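Local structure of afifavidin (Afifella pfennigii, 6HDV) at residues V103-L108 / Q120-F125; S20-N25 / T126-A131; S42-N47 / P58-G63. The protein forms a strong non-covalent complex with biotin and 2-iminobiotin, although its biological role is not yet known. One frame throughout, in Å; residues are numbered along the deposited sequence.

Contact 1: residues V103-L108 / Q120-F125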
ATOM      1  N   VAL A 103      24.810 -22.693   9.958  1.00 38.45           N
ATOM      2  CA  VAL A 103      25.816 -22.461  10.942  1.00 35.29           C
ATOM      3  C   VAL A 103      25.822 -20.959  11.182  1.00 33.51           C
ATOM      4  O   VAL A 103      26.069 -20.236  10.232  1.00 37.58           O
ATOM      5  CB  VAL A 103      27.187 -22.994  10.464  1.00 39.22           C
ATOM      6  CG1 VAL A 103      28.306 -22.778  11.482  1.00 35.76           C
ATOM      7  CG2 VAL A 103      27.128 -24.473  10.073  1.00 40.03           C
ATOM      8  N   THR A 104      25.594 -20.517  12.424  1.00 31.02           N
ATOM      9  CA  THR A 104      25.639 -19.079  12.761  1.00 31.42           C
ATOM     10  C   THR A 104      26.413 -18.795  14.040  1.00 29.75           C
ATOM     11  O   THR A 104      26.563 -19.675  14.910  1.00 31.94           O
ATOM     12  CB  THR A 104      24.252 -18.469  13.045  1.00 29.28           C
ATOM     13  OG1 THR A 104      23.688 -19.027  14.228  1.00 31.90           O
ATOM     14  CG2 THR A 104      23.294 -18.733  11.915  1.00 35.36           C
ATOM     15  N   ASP A 105      26.743 -17.507  14.173  1.00 28.14           N
ATOM     16  CA  ASP A 105      27.316 -16.895  15.329  1.00 29.66           C
ATOM     17  C   ASP A 105      26.431 -15.697  15.653  1.00 27.96           C
ATOM     18  O   ASP A 105      25.857 -15.099  14.741  1.00 33.18           O
ATOM     19  CB  ASP A 105      28.758 -16.399  15.053  1.00 30.97           C
ATOM     20  CG  ASP A 105      29.855 -17.460  15.058  1.00 32.28           C
ATOM     21  OD1 ASP A 105      29.530 -18.611  15.510  1.00 34.07           O
ATOM     22  OD2 ASP A 105      31.079 -17.136  14.628  1.00 30.62           O
ATOM     23  N   TRP A 106      26.373 -15.282  16.918  1.00 26.73           N
ATOM     24  CA  TRP A 106      25.462 -14.245  17.233  1.00 28.86           C
ATOM     25  C   TRP A 106      26.060 -13.341  18.286  1.00 31.25           C
ATOM     26  O   TRP A 106      26.868 -13.753  19.091  1.00 36.17           O
ATOM     27  CB  TRP A 106      24.085 -14.793  17.712  1.00 30.35           C
ATOM     28  CG  TRP A 106      24.090 -15.830  18.808  1.00 31.05           C
ATOM     29  CD1 TRP A 106      23.936 -17.174  18.643  1.00 30.62           C
ATOM     30  CD2 TRP A 106      24.250 -15.636  20.226  1.00 28.25           C
ATOM     31  NE1 TRP A 106      23.942 -17.810  19.854  1.00 35.29           N
ATOM     32  CE2 TRP A 106      24.120 -16.891  20.844  1.00 29.73           C
ATOM     33  CE3 TRP A 106      24.383 -14.517  21.040  1.00 30.29           C
ATOM     34  CZ2 TRP A 106      24.195 -17.076  22.220  1.00 32.25           C
ATOM     35  CZ3 TRP A 106      24.477 -14.689  22.402  1.00 34.33           C
ATOM     36  CH2 TRP A 106      24.371 -15.955  22.994  1.00 33.56           C
ATOM     37  N   ASN A 107      25.530 -12.129  18.330  1.00 30.92           N
ATOM     38  CA  ASN A 107      25.879 -11.186  19.304  1.00 30.95           C
ATOM     39  C   ASN A 107      24.608 -10.673  19.971  1.00 33.23           C
ATOM     40  O   ASN A 107      23.660 -10.290  19.268  1.00 32.80           O
ATOM     41  CB  ASN A 107      26.645 -10.049  18.631  1.00 32.41           C
ATOM     42  CG  ASN A 107      28.104 -10.378  18.385  1.00 36.33           C
ATOM     43  OD1 ASN A 107      28.765 -10.989  19.254  1.00 34.60           O
ATOM     44  ND2 ASN A 107      28.579 -10.025  17.190  1.00 29.96           N
ATOM     45  N   LEU A 108      24.652 -10.597  21.305  1.00 32.82           N
ATOM     46  CA  LEU A 108      23.582 -10.114  22.140  1.00 31.92           C
ATOM     47  C   LEU A 108      24.034  -8.837  22.838  1.00 32.65           C
ATOM     48  O   LEU A 108      24.947  -8.858  23.635  1.00 32.74           O
ATOM     49  CB  LEU A 108      23.275 -11.179  23.192  1.00 30.58           C
ATOM     50  CG  LEU A 108      22.241 -10.767  24.225  1.00 32.36           C
ATOM     51  CD1 LEU A 108      20.903 -10.490  23.555  1.00 36.41           C
ATOM     52  CD2 LEU A 108      22.089 -11.806  25.334  1.00 34.92           C
ATOM     53  N   GLN A 120      28.577 -12.982  23.035  1.00 37.30           N
ATOM     54  CA  GLN A 120      28.703 -13.723  21.781  1.00 37.87           C
ATOM     55  C   GLN A 120      28.311 -15.172  22.016  1.00 33.68           C
ATOM     56  O   GLN A 120      28.432 -15.648  23.117  1.00 36.46           O
ATOM     57  CB  GLN A 120      30.113 -13.623  21.201  1.00 40.75           C
ATOM     58  CG  GLN A 120      31.066 -14.656  21.771  1.00 51.71           C
ATOM     59  CD  GLN A 120      31.713 -14.223  23.061  1.00 52.88           C
ATOM     60  OE1 GLN A 120      31.268 -13.267  23.705  1.00 50.35           O
ATOM     61  NE2 GLN A 120      32.779 -14.925  23.424  1.00 45.81           N
ATOM     62  N   GLY A 121      27.861 -15.844  20.957  1.00 28.42           N
ATOM     63  CA  GLY A 121      27.555 -17.259  21.030  1.00 29.13           C
ATOM     64  C   GLY A 121      27.474 -17.841  19.629  1.00 31.04           C
ATOM     65  O   GLY A 121      27.602 -17.107  18.667  1.00 29.78           O
ATOM     66  N   SER A 122      27.267 -19.156  19.537  1.00 32.16           N
ATOM     67  CA  SER A 122      26.991 -19.866  18.268  1.00 36.70           C
ATOM     68  C   SER A 122      25.690 -20.682  18.376  1.00 36.15           C
ATOM     69  O   SER A 122      25.532 -21.467  19.337  1.00 32.80           O
ATOM     70  CB  SER A 122      28.159 -20.752  17.899  1.00 37.52           C
ATOM     71  OG  SER A 122      29.358 -19.991  17.853  1.00 39.11           O
ATOM     72  N   ASP A 123      24.773 -20.505  17.404  1.00 36.68           N
ATOM     73  CA  ASP A 123      23.641 -21.482  17.199  1.00 37.66           C
ATOM     74  C   ASP A 123      23.817 -22.207  15.861  1.00 36.52           C
ATOM     75  O   ASP A 123      24.226 -21.638  14.864  1.00 43.96           O
ATOM     76  CB  ASP A 123      22.272 -20.803  17.236  1.00 35.82           C
ATOM     77  CG  ASP A 123      21.980 -20.138  18.560  1.00 37.51           C
ATOM     78  OD1 ASP A 123      22.594 -20.582  19.521  1.00 36.02           O
ATOM     79  OD2 ASP A 123      21.105 -19.207  18.624  1.00 40.48           O
ATOM     80  N   THR A 124      23.484 -23.488  15.861  1.00 38.65           N
ATOM     81  CA  THR A 124      23.288 -24.304  14.659  1.00 38.49           C
ATOM     82  C   THR A 124      21.791 -24.613  14.483  1.00 38.04           C
ATOM     83  O   THR A 124      21.156 -25.304  15.307  1.00 39.67           O
ATOM     84  CB  THR A 124      24.115 -25.590  14.747  1.00 37.66           C
ATOM     85  OG1 THR A 124      25.460 -25.117  14.726  1.00 47.61           O
ATOM     86  CG2 THR A 124      23.858 -26.567  13.618  1.00 38.46           C
ATOM     87  N   PHE A 125      21.239 -24.111  13.384  1.00 32.43           N
ATOM     88  CA  PHE A 125      19.863 -24.336  13.052  1.00 35.78           C
ATOM     89  C   PHE A 125      19.720 -25.494  12.083  1.00 33.68           C
ATOM     90  O   PHE A 125      20.575 -25.680  11.253  1.00 38.98           O
ATOM     91  CB  PHE A 125      19.312 -23.100  12.373  1.00 34.18           C
ATOM     92  CG  PHE A 125      19.204 -21.957  13.336  1.00 34.13           C
ATOM     93  CD1 PHE A 125      18.093 -21.818  14.144  1.00 32.51           C
ATOM     94  CD2 PHE A 125      20.237 -21.055  13.439  1.00 31.48           C
ATOM     95  CE1 PHE A 125      17.999 -20.769  15.039  1.00 36.32           C
ATOM     96  CE2 PHE A 125      20.158 -20.021  14.349  1.00 36.70           C
ATOM     97  CZ  PHE A 125      19.040 -19.883  15.152  1.00 38.38           C
TER
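The indole of Trp106 lies flat over the backbone of Gly121, across two antiparallel strands that form the last hairpin of the avidin beta barrel. Gly121 CA sits 3.6 Å from the centroid of the six-membered ring and 19° off its normal, a CH-pi contact; a CB on Gly121 would collide with Trp106 CZ2. Beneath the ring the two residues form a hydrogen-bonded pair, with Trp106 N 2.8 Å from Gly121 O and Gly121 N 3.0 Å from Trp106 O. CG of Trp106 stands between its own N and carbonyl carbon (chi1 51°), which folds the indole over the neighbouring strand and brings NE1 to Asp123. That bond is weak, 3.1 Å from Trp106 NE1 to Asp123 OD1, with ring and carboxylate planes 49° apart. The carboxylate is held mainly by Gln26, whose NE2 donates to OD1, and by Trp89, whose NE1 donates to OD2; Asp123 is probably one of the biotin-binding residues. The opposite face of the sheet carries Asp105 and Ser122, where Ser122 OG donates to Asp105 OD1 over 2.7 Å, from above the carboxylate plane. Asp123 O takes two donors from one residue, Thr104 N at 3.0 Å and Thr104 OG1 at 2.7 Å.

Contact 2: residues S20-N25 / T126-A131; sequences SSSWVN and TLVNKA
Leu127 overlaps one face of the Trp23 indole, its CD1 3.8 Å from the centroid of the six-membered ring and 14° off the normal, a CH-pi contact. CB of Leu127 reaches the same ring at Trp23 CZ3, 3.6 Å away. With CG of Leu127 trans to the backbone N (chi1 175°), the branch extends along the indole and sets CD1 above it. The ring's rotation is further fixed by its own strand: Trp23 NE1 donates to Ser21 OG at 2.8 Å, 20° out of the ring plane. On the other face of the sheet Val24 CG1 meets Val128 CG2 at 3.7 Å. Backbone bonds keep this register: Val24 and Thr126 exchange a pair, and Val128 N reaches Ser22 O at 2.7 Å. Farther along, a water bridges the strands, accepting from Ser22 N at 2.6 Å and donating to Val128 O. Ser22 OG bonds to Thr80 OG1 of a neighbouring subunit, and Lys130 makes a salt bridge with Asp77 of that same subunit. Strand 20-24 runs antiparallel to the later part of strand 116-132 and so closes the barrel, while Trp23 packs inward against strands 30-35 and 99-111.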
ATOM      1  N   SER A  20       8.692 -19.896   2.870  1.00 44.14           N
ATOM      2  CA  SER A  20       8.521 -20.006   4.341  1.00 43.72           C
ATOM      3  C   SER A  20       9.176 -21.321   4.805  1.00 40.87           C
ATOM      4  O   SER A  20       8.972 -22.348   4.196  1.00 40.14           O
ATOM      5  CB  SER A  20       7.054 -20.022   4.732  1.00 42.84           C
ATOM      6  OG  SER A  20       6.471 -18.748   4.575  1.00 48.51           O
ATOM      7  N   SER A  21       9.946 -21.291   5.889  1.00 38.80           N
ATOM      8  CA  SER A  21      10.696 -22.472   6.352  1.00 38.07           C
ATOM      9  C   SER A  21      10.842 -22.420   7.875  1.00 35.32           C
ATOM     10  O   SER A  21      11.005 -21.337   8.443  1.00 36.40           O
ATOM     11  CB  SER A  21      12.051 -22.570   5.667  1.00 40.78           C
ATOM     12  OG  SER A  21      12.838 -21.397   5.885  1.00 34.69           O
ATOM     13  N   SER A  22      10.751 -23.598   8.493  1.00 34.54           N
ATOM     14  CA  SER A  22      10.768 -23.780   9.915  1.00 37.03           C
ATOM     15  C   SER A  22      12.116 -24.380  10.344  1.00 35.63           C
ATOM     16  O   SER A  22      12.634 -25.307   9.679  1.00 37.38           O
ATOM     17  CB  SER A  22       9.613 -24.674  10.314  1.00 37.23           C
ATOM     18  OG  SER A  22       9.483 -24.739  11.721  1.00 36.90           O
ATOM     19  N   TRP A  23      12.645 -23.900  11.483  1.00 37.58           N
ATOM     20  CA  TRP A  23      13.987 -24.246  11.955  1.00 37.93           C
ATOM     21  C   TRP A  23      14.006 -24.400  13.468  1.00 38.59           C
ATOM     22  O   TRP A  23      13.317 -23.661  14.144  1.00 38.11           O
ATOM     23  CB  TRP A  23      15.015 -23.156  11.588  1.00 37.72           C
ATOM     24  CG  TRP A  23      14.990 -22.760  10.156  1.00 40.80           C
ATOM     25  CD1 TRP A  23      14.104 -21.914   9.553  1.00 36.83           C
ATOM     26  CD2 TRP A  23      15.884 -23.223   9.131  1.00 45.25           C
ATOM     27  NE1 TRP A  23      14.371 -21.843   8.215  1.00 40.95           N
ATOM     28  CE2 TRP A  23      15.459 -22.630   7.924  1.00 44.49           C
ATOM     29  CE3 TRP A  23      16.983 -24.082   9.102  1.00 46.87           C
ATOM     30  CZ2 TRP A  23      16.098 -22.884   6.709  1.00 42.47           C
ATOM     31  CZ3 TRP A  23      17.626 -24.307   7.904  1.00 48.10           C
ATOM     32  CH2 TRP A  23      17.182 -23.724   6.720  1.00 39.71           C
ATOM     33  N   VAL A  24      14.974 -25.203  13.939  1.00 38.57           N
ATOM     34  CA  VAL A  24      15.258 -25.437  15.337  1.00 39.00           C
ATOM     35  C   VAL A  24      16.795 -25.554  15.516  1.00 39.45           C
ATOM     36  O   VAL A  24      17.513 -26.159  14.716  1.00 35.67           O
ATOM     37  CB  VAL A  24      14.499 -26.695  15.844  1.00 39.96           C
ATOM     38  CG1 VAL A  24      14.939 -27.992  15.173  1.00 34.04           C
ATOM     39  CG2 VAL A  24      14.583 -26.881  17.348  1.00 38.26           C
ATOM     40  N   ASN A  25      17.292 -24.989  16.619  1.00 37.45           N
ATOM     41  CA  ASN A  25      18.682 -24.995  16.947  1.00 34.58           C
ATOM     42  C   ASN A  25      18.942 -26.007  18.077  1.00 40.30           C
ATOM     43  O   ASN A  25      18.043 -26.756  18.500  1.00 38.60           O
ATOM     44  CB  ASN A  25      19.172 -23.570  17.224  1.00 35.80           C
ATOM     45  CG  ASN A  25      18.774 -22.976  18.557  1.00 31.92           C
ATOM     46  OD1 ASN A  25      18.357 -23.668  19.462  1.00 41.71           O
ATOM     47  ND2 ASN A  25      18.983 -21.687  18.717  1.00 35.53           N
ATOM     48  N   THR A 126      18.662 -26.279  12.242  1.00 32.90           N
ATOM     49  CA  THR A 126      18.418 -27.338  11.328  1.00 35.97           C
ATOM     50  C   THR A 126      16.975 -27.178  10.853  1.00 39.37           C
ATOM     51  O   THR A 126      16.079 -26.809  11.616  1.00 41.21           O
ATOM     52  CB  THR A 126      18.772 -28.720  11.908  1.00 38.77           C
ATOM     53  OG1 THR A 126      17.526 -29.249  12.313  1.00 46.44           O
ATOM     54  CG2 THR A 126      19.746 -28.748  13.074  1.00 39.21           C
ATOM     55  N   LEU A 127      16.779 -27.439   9.565  1.00 45.05           N
ATOM     56  CA  LEU A 127      15.533 -27.245   8.907  1.00 44.14           C
ATOM     57  C   LEU A 127      14.535 -28.305   9.365  1.00 44.07           C
ATOM     58  O   LEU A 127      14.871 -29.457   9.434  1.00 45.68           O
ATOM     59  CB  LEU A 127      15.763 -27.397   7.411  1.00 43.88           C
ATOM     60  CG  LEU A 127      14.493 -27.340   6.574  1.00 45.31           C
ATOM     61  CD1 LEU A 127      13.910 -25.932   6.610  1.00 45.87           C
ATOM     62  CD2 LEU A 127      14.766 -27.825   5.153  1.00 44.16           C
ATOM     63  N   VAL A 128      13.292 -27.888   9.605  1.00 43.92           N
ATOM     64  CA  VAL A 128      12.225 -28.805  10.008  1.00 44.77           C
ATOM     65  C   VAL A 128      11.231 -28.883   8.852  1.00 42.28           C
ATOM     66  O   VAL A 128      10.741 -27.876   8.402  1.00 43.41           O
ATOM     67  CB  VAL A 128      11.545 -28.313  11.297  1.00 45.42           C
ATOM     68  CG1 VAL A 128      10.335 -29.138  11.678  1.00 48.73           C
ATOM     69  CG2 VAL A 128      12.523 -28.279  12.444  1.00 47.24           C
ATOM     70  N   ASN A 129      10.972 -30.096   8.383  1.00 44.15           N
ATOM     71  CA  ASN A 129      10.038 -30.324   7.318  1.00 48.11           C
ATOM     72  C   ASN A 129       8.636 -30.212   7.890  1.00 43.04           C
ATOM     73  O   ASN A 129       8.337 -30.939   8.831  1.00 43.22           O
ATOM     74  CB  ASN A 129      10.163 -31.720   6.705  1.00 55.89           C
ATOM     75  CG  ASN A 129      11.423 -31.895   5.887  1.00 64.55           C
ATOM     76  OD1 ASN A 129      11.941 -30.950   5.279  1.00 63.43           O
ATOM     77  ND2 ASN A 129      11.931 -33.112   5.895  1.00 72.17           N
ATOM     78  N   LYS A 130       7.828 -29.347   7.263  1.00 41.89           N
ATOM     79  CA  LYS A 130       6.455 -29.063   7.657  1.00 46.68           C
ATOM     80  C   LYS A 130       5.694 -30.394   7.809  1.00 48.46           C
ATOM     81  O   LYS A 130       5.583 -31.131   6.826  1.00 47.82           O
ATOM     82  CB  LYS A 130       5.810 -28.132   6.626  1.00 46.78           C
ATOM     83  CG  LYS A 130       4.340 -27.802   6.857  1.00 51.69           C
ATOM     84  CD  LYS A 130       3.605 -27.341   5.608  1.00 53.96           C
ATOM     85  CE  LYS A 130       3.338 -25.853   5.530  1.00 59.30           C
ATOM     86  NZ  LYS A 130       1.919 -25.555   5.803  1.00 50.73           N
ATOM     87  N   ALA A 131       5.238 -30.690   9.045  1.00 40.78           N
ATOM     88  CA  ALA A 131       4.460 -31.881   9.390  1.00 48.46           C
ATOM     89  C   ALA A 131       2.987 -31.697   8.986  1.00 47.92           C
ATOM     90  O   ALA A 131       2.310 -30.786   9.447  1.00 43.88           O
ATOM     91  CB  ALA A 131       4.583 -32.183  10.865  1.00 50.81           C
TER
HETATM   92  O   HOH W   1      10.047 -25.590   7.053  1.00 49.49           O

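Contact 3: residues S42-N47 / P58-G63; sequences SGFYVN and PYPLVG
Strands 42-46 and 58-63 run antiparallel, their axes 4.2 Å apart at closest approach and their directions 139° apart, with Gly43-Leu61 and Tyr45-Tyr59 as hydrogen-bonded pairs. Each pair exchanges two bonds, but their geometries differ. Tyr45 N meets Tyr59 O in the carbonyl plane at 2.7 Å, whereas Leu61 N, equally close to Gly43 O, stands 51° out of that carbonyl's plane, so the bond at Gly43 is met from above. Pro60 has no N-H to give, yet it costs this ladder nothing, because it faces Phe44 in a non-hydrogen-bonded pair. Leu61 fills the space over Gly43: its CG lies between the backbone N and carbonyl carbon (chi1 70°), which turns the branch back across the neighbouring strand. CG comes within 3.6 Å of Gly43 N, and CD2 continues to Phe44 O, also at 3.6 Å. Cut back to an alanine here, the side chain would lose CG and both methyls, which is likely to leave a gap above Gly43 and beside Leu33 and Val74, which the leucine also touches. On the other face, Pro58 CB approaches the edge of the Phe44 ring, 3.8 Å from CD2, and Val46 CG2 touches Pro58 CA at 3.7 Å. Phe44 also stacks on Phe44 of a neighbouring subunit, so this face takes part in an interface. Tyr45 points to the side of Leu61, but its ring leads away from strand 58-63 toward Trp89, Asn25 and Asp123. Tyr59 OH is held by the carbonyl of Ala81. The arrangement is a beta hairpin of the avidin barrel: one face serves packing between subunits, while the other carries Tyr45 toward the probable biotin site, to which Asn47, just past the strand, is also assigned.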
ATOM      1  N   SER A  42      12.286 -12.010   6.660  1.00 38.81           N
ATOM      2  CA  SER A  42      11.484 -11.682   7.845  1.00 38.60           C
ATOM      3  C   SER A  42      10.977 -12.963   8.483  1.00 35.88           C
ATOM      4  O   SER A  42      10.969 -14.007   7.820  1.00 36.93           O
ATOM      5  CB  SER A  42      10.311 -10.778   7.518  1.00 41.37           C
ATOM      6  OG  SER A  42       9.308 -11.497   6.811  1.00 42.32           O
ATOM      7  N   GLY A  43      10.511 -12.844   9.732  1.00 33.67           N
ATOM      8  CA  GLY A  43       9.794 -13.933  10.403  1.00 31.58           C
ATOM      9  C   GLY A  43       9.707 -13.728  11.906  1.00 37.25           C
ATOM     10  O   GLY A  43       9.683 -12.574  12.401  1.00 36.39           O
ATOM     11  N   PHE A  44       9.725 -14.850  12.644  1.00 39.32           N
ATOM     12  CA  PHE A  44       9.492 -14.861  14.067  1.00 43.90           C
ATOM     13  C   PHE A  44      10.556 -15.789  14.678  1.00 38.46           C
ATOM     14  O   PHE A  44      10.986 -16.766  14.055  1.00 35.44           O
ATOM     15  CB  PHE A  44       8.004 -15.222  14.330  1.00 55.20           C
ATOM     16  CG  PHE A  44       7.025 -14.067  14.138  1.00 70.61           C
ATOM     17  CD1 PHE A  44       6.702 -13.577  12.870  1.00 80.37           C
ATOM     18  CD2 PHE A  44       6.449 -13.403  15.224  1.00 87.22           C
ATOM     19  CE1 PHE A  44       5.866 -12.473  12.700  1.00 74.21           C
ATOM     20  CE2 PHE A  44       5.597 -12.313  15.057  1.00 80.64           C
ATOM     21  CZ  PHE A  44       5.320 -11.841  13.795  1.00 80.45           C
ATOM     22  N   TYR A  45      10.960 -15.493  15.911  1.00 33.61           N
ATOM     23  CA  TYR A  45      11.899 -16.304  16.628  1.00 36.52           C
ATOM     24  C   TYR A  45      11.368 -16.655  18.030  1.00 33.80           C
ATOM     25  O   TYR A  45      10.992 -15.769  18.781  1.00 39.79           O
ATOM     26  CB  TYR A  45      13.225 -15.553  16.771  1.00 37.41           C
ATOM     27  CG  TYR A  45      14.405 -16.390  17.216  1.00 38.89           C
ATOM     28  CD1 TYR A  45      14.699 -16.573  18.561  1.00 40.88           C
ATOM     29  CD2 TYR A  45      15.221 -17.012  16.290  1.00 37.58           C
ATOM     30  CE1 TYR A  45      15.764 -17.365  18.970  1.00 40.73           C
ATOM     31  CE2 TYR A  45      16.297 -17.800  16.681  1.00 42.34           C
ATOM     32  CZ  TYR A  45      16.569 -17.980  18.027  1.00 40.33           C
ATOM     33  OH  TYR A  45      17.623 -18.752  18.422  1.00 45.34           O
ATOM     34  N   VAL A  46      11.453 -17.930  18.413  1.00 31.66           N
ATOM     35  CA  VAL A  46      11.015 -18.383  19.732  1.00 36.92           C
ATOM     36  C   VAL A  46      12.223 -18.905  20.490  1.00 34.01           C
ATOM     37  O   VAL A  46      12.868 -19.846  20.060  1.00 33.31           O
ATOM     38  CB  VAL A  46       9.874 -19.425  19.653  1.00 42.73           C
ATOM     39  CG1 VAL A  46       9.552 -20.021  21.023  1.00 48.99           C
ATOM     40  CG2 VAL A  46       8.603 -18.835  19.049  1.00 37.51           C
ATOM     41  N   ASN A  47      12.534 -18.261  21.617  1.00 38.37           N
ATOM     42  CA  ASN A  47      13.840 -18.509  22.275  1.00 47.21           C
ATOM     43  C   ASN A  47      13.639 -19.559  23.370  1.00 47.06           C
ATOM     44  O   ASN A  47      12.879 -19.271  24.279  1.00 56.38           O
ATOM     45  CB  ASN A  47      14.448 -17.208  22.833  1.00 49.06           C
ATOM     46  CG  ASN A  47      15.902 -17.366  23.227  1.00 50.61           C
ATOM     47  OD1 ASN A  47      16.236 -18.308  23.934  1.00 59.18           O
ATOM     48  ND2 ASN A  47      16.786 -16.521  22.714  1.00 55.21           N
ATOM     49  N   PRO A  58       6.976 -15.665  20.620  1.00 47.59           N
ATOM     50  CA  PRO A  58       7.555 -15.251  19.354  1.00 46.82           C
ATOM     51  C   PRO A  58       7.886 -13.760  19.331  1.00 45.29           C
ATOM     52  O   PRO A  58       7.086 -12.955  19.780  1.00 36.80           O
ATOM     53  CB  PRO A  58       6.460 -15.572  18.338  1.00 51.41           C
ATOM     54  CG  PRO A  58       5.183 -15.426  19.123  1.00 54.55           C
ATOM     55  CD  PRO A  58       5.526 -15.888  20.529  1.00 50.32           C
ATOM     56  N   TYR A  59       9.102 -13.472  18.837  1.00 41.53           N
ATOM     57  CA  TYR A  59       9.596 -12.136  18.571  1.00 35.33           C
ATOM     58  C   TYR A  59       9.952 -11.994  17.099  1.00 32.85           C
ATOM     59  O   TYR A  59      10.421 -12.941  16.478  1.00 35.98           O
ATOM     60  CB  TYR A  59      10.821 -11.829  19.402  1.00 32.44           C
ATOM     61  CG  TYR A  59      10.542 -11.792  20.872  1.00 33.46           C
ATOM     62  CD1 TYR A  59      10.525 -12.956  21.633  1.00 32.72           C
ATOM     63  CD2 TYR A  59      10.353 -10.573  21.502  1.00 33.11           C
ATOM     64  CE1 TYR A  59      10.285 -12.907  22.994  1.00 30.45           C
ATOM     65  CE2 TYR A  59      10.151 -10.508  22.868  1.00 33.07           C
ATOM     66  CZ  TYR A  59      10.113 -11.680  23.601  1.00 30.34           C
ATOM     67  OH  TYR A  59       9.931 -11.576  24.931  1.00 34.54           O
ATOM     68  N   PRO A  60       9.633 -10.845  16.474  1.00 31.60           N
ATOM     69  CA  PRO A  60       9.889 -10.671  15.045  1.00 36.56           C
ATOM     70  C   PRO A  60      11.391 -10.681  14.729  1.00 34.74           C
ATOM     71  O   PRO A  60      12.162 -10.123  15.487  1.00 31.42           O
ATOM     72  CB  PRO A  60       9.309  -9.276  14.712  1.00 35.63           C
ATOM     73  CG  PRO A  60       8.382  -8.928  15.868  1.00 35.10           C
ATOM     74  CD  PRO A  60       8.951  -9.687  17.068  1.00 34.21           C
ATOM     75  N   LEU A  61      11.768 -11.222  13.570  1.00 37.38           N
ATOM     76  CA  LEU A  61      13.096 -10.988  13.036  1.00 39.49           C
ATOM     77  C   LEU A  61      13.002 -10.349  11.646  1.00 37.24           C
ATOM     78  O   LEU A  61      11.988 -10.514  10.975  1.00 37.38           O
ATOM     79  CB  LEU A  61      13.825 -12.324  12.983  1.00 42.07           C
ATOM     80  CG  LEU A  61      13.326 -13.317  11.942  1.00 46.21           C
ATOM     81  CD1 LEU A  61      14.076 -13.144  10.628  1.00 45.98           C
ATOM     82  CD2 LEU A  61      13.515 -14.738  12.450  1.00 50.73           C
ATOM     83  N   VAL A  62      14.066  -9.634  11.258  1.00 37.32           N
ATOM     84  CA  VAL A  62      14.316  -9.107   9.898  1.00 43.38           C
ATOM     85  C   VAL A  62      15.798  -9.265   9.606  1.00 41.55           C
ATOM     86  O   VAL A  62      16.585  -9.119  10.487  1.00 45.69           O
ATOM     87  CB  VAL A  62      13.947  -7.628   9.705  1.00 46.82           C
ATOM     88  CG1 VAL A  62      12.452  -7.431   9.734  1.00 59.28           C
ATOM     89  CG2 VAL A  62      14.630  -6.734  10.719  1.00 47.74           C
ATOM     90  N   GLY A  63      16.138  -9.540   8.350  1.00 42.67           N
ATOM     91  CA  GLY A  63      17.495  -9.461   7.901  1.00 40.37           C
ATOM     92  C   GLY A  63      17.588  -9.510   6.394  1.00 40.06           C
ATOM     93  O   GLY A  63      16.639  -9.182   5.672  1.00 38.66           O
TER

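How the contacts relate
All three contacts belong to one antiparallel eight-stranded barrel. Contact 2 opens first, at strand 20-24, and closes last, on the later part of strand 116-132; between its two ends come contact 3, pairing strands 40-46 and 58-66, and then contact 1, pairing 99-111 with 116-132. Contacts 1 and 2 therefore share that last strand, with centres about 17 Å apart; contact 3 lies about 15 Å from the centre of contact 1 and 14 Å from that of contact 2. They converge on the probable biotin site: Tyr45 OH is 3.2 Å from Asn25 ND2 and 3.5 Å from Asp123 OD2, consistent with residues from distant parts of the sequence lining one pocket.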